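Local atomic coordinates of metallo-beta-lactamase (Pseudomonas stutzeri, PDB entry 4ZEJ), a protein that probably hydrolyses the ring of beta-lactam antibiotics to give substituted beta-amino acids, as a zinc-dependent class B enzyme. Residues G41-V46 with H60-N65. Numbering follows the deposited sequence.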
# COMPACT_ATOMS: atom_id res chain seq x y z
N GLY A 41 6.93 10.74 17.71
CA GLY A 41 6.49 12.05 17.20
C GLY A 41 6.51 12.24 15.67
O GLY A 41 6.07 13.29 15.18
N ASN A 42 7.02 11.26 14.93
CA ASN A 42 7.06 11.30 13.46
C ASN A 42 5.94 10.45 12.87
O ASN A 42 5.50 9.52 13.52
CB ASN A 42 8.39 10.76 12.95
CG ASN A 42 9.57 11.55 13.45
OD1 ASN A 42 9.57 12.77 13.38
ND2 ASN A 42 10.59 10.86 13.97
N ALA A 43 5.48 10.81 11.67
CA ALA A 43 4.47 10.05 10.92
C ALA A 43 4.97 9.77 9.51
O ALA A 43 5.69 10.58 8.93
CB ALA A 43 3.15 10.81 10.85
N PHE A 44 4.58 8.63 8.97
CA PHE A 44 4.87 8.27 7.60
C PHE A 44 3.64 7.62 7.00
O PHE A 44 2.97 6.80 7.66
CB PHE A 44 6.08 7.33 7.54
CG PHE A 44 6.78 7.33 6.21
CD1 PHE A 44 7.81 8.24 5.95
CD2 PHE A 44 6.41 6.45 5.21
CE1 PHE A 44 8.45 8.25 4.72
CE2 PHE A 44 7.05 6.46 3.97
CZ PHE A 44 8.07 7.36 3.74
N ILE A 45 3.34 7.98 5.76
CA ILE A 45 2.16 7.49 5.06
C ILE A 45 2.54 6.29 4.18
O ILE A 45 3.48 6.39 3.41
CB ILE A 45 1.51 8.62 4.20
CG1 ILE A 45 0.93 9.72 5.12
CG2 ILE A 45 0.41 8.07 3.30
CD1 ILE A 45 0.66 11.04 4.42
N VAL A 46 1.81 5.18 4.29
CA VAL A 46 1.97 4.03 3.40
C VAL A 46 0.75 4.01 2.48
O VAL A 46 -0.37 3.70 2.92
CB VAL A 46 2.12 2.68 4.17
CG1 VAL A 46 2.33 1.53 3.19
CG2 VAL A 46 3.28 2.75 5.17
N HIS A 60 -3.91 16.91 7.02
CA HIS A 60 -4.42 17.80 8.06
C HIS A 60 -4.57 17.09 9.40
O HIS A 60 -4.27 17.68 10.43
CB HIS A 60 -5.77 18.41 7.64
CG HIS A 60 -5.64 19.50 6.63
ND1 HIS A 60 -6.58 20.49 6.47
CD2 HIS A 60 -4.64 19.79 5.76
CE1 HIS A 60 -6.18 21.33 5.54
NE2 HIS A 60 -5.01 20.92 5.09
N TRP A 61 -5.04 15.84 9.38
CA TRP A 61 -5.19 15.06 10.60
C TRP A 61 -3.83 14.81 11.27
O TRP A 61 -3.70 14.96 12.49
CB TRP A 61 -5.92 13.73 10.31
CG TRP A 61 -6.07 12.82 11.52
CD1 TRP A 61 -7.10 12.81 12.41
CD2 TRP A 61 -5.18 11.77 11.92
NE1 TRP A 61 -6.90 11.83 13.36
CE2 TRP A 61 -5.73 11.18 13.08
CE3 TRP A 61 -3.96 11.30 11.43
CZ2 TRP A 61 -5.10 10.12 13.75
CZ3 TRP A 61 -3.33 10.25 12.10
CH2 TRP A 61 -3.90 9.67 13.25
N ILE A 62 -2.83 14.46 10.46
CA ILE A 62 -1.47 14.19 10.95
C ILE A 62 -0.90 15.44 11.65
O ILE A 62 -0.37 15.36 12.77
CB ILE A 62 -0.55 13.72 9.79
CG1 ILE A 62 -0.97 12.31 9.34
CG2 ILE A 62 0.91 13.68 10.21
CD1 ILE A 62 -0.36 11.85 8.04
N ARG A 63 -1.03 16.59 10.98
CA ARG A 63 -0.54 17.88 11.51
C ARG A 63 -1.32 18.37 12.72
O ARG A 63 -0.73 18.89 13.69
CB ARG A 63 -0.54 18.97 10.42
CG ARG A 63 0.76 19.13 9.65
CD ARG A 63 1.05 18.01 8.69
NE ARG A 63 2.33 18.17 7.97
CZ ARG A 63 2.51 18.72 6.77
NH1 ARG A 63 1.51 19.25 6.07
NH2 ARG A 63 3.73 18.76 6.25
N LYS A 64 -2.65 18.24 12.68
CA LYS A 64 -3.52 18.59 13.81
C LYS A 64 -3.09 17.90 15.11
O LYS A 64 -3.10 18.51 16.18
CB LYS A 64 -4.98 18.22 13.53
CG LYS A 64 -6.03 19.18 14.08
CD LYS A 64 -7.26 19.24 13.18
CE LYS A 64 -6.93 19.89 11.83
NZ LYS A 64 -8.09 20.14 10.94
N ASN A 65 -2.70 16.63 14.98
CA ASN A 65 -2.25 15.80 16.11
C ASN A 65 -0.77 15.94 16.48
O ASN A 65 -0.27 15.19 17.33
CB ASN A 65 -2.63 14.34 15.86
CG ASN A 65 -4.11 14.11 16.02
OD1 ASN A 65 -4.61 13.99 17.15
ND2 ASN A 65 -4.84 14.12 14.91
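In the beta-alpha-beta unit formed by strand 42-46, helix 52-64 and the parallel strand 68-73 of the metallo-beta-lactamase fold, Ala-43 and Ile-45 pack against Ile-62. The contact lies away from the two zinc ions and is wholly apolar, with no hydrogen bond between the two segments. Side chains alternate along the strand: Ala-43 points at the helix, whereas Phe-44 is directed to the other face of the sheet, where it touches Val-125. The nearest CA atoms across the contact are those of Ala-43 and Ile-62, 7.2 Å apart, and a single methyl suits that spacing: CB of Ala-43 rests 3.7 Å from CG2 of Ile-62. Tyr-67 touches both residues, closing in on the same apolar patch. A branched isoleucine suits the helix position because its two arms reach different strand residues. With CG1 anti to the carbonyl carbon (chi1 -70°), Ile-62 sends CD1 to Ile-45 while CG2 stays over Ala-43. Asn-65 is the first residue past the helix; its N and ND2 both donate to Trp-61 O, from opposite faces of the carbonyl plane, and ND2 also lies 3.4 Å above one indole face of Trp-61, offset toward the rim. The CA-CB bond of Ile-45 is not aimed at the helix, but its long CG1-CD1 arm bridges the gap, crossing Ile-62 at a slant with CG1 and CD1 each 3.8 Å from CD1 of Ile-62.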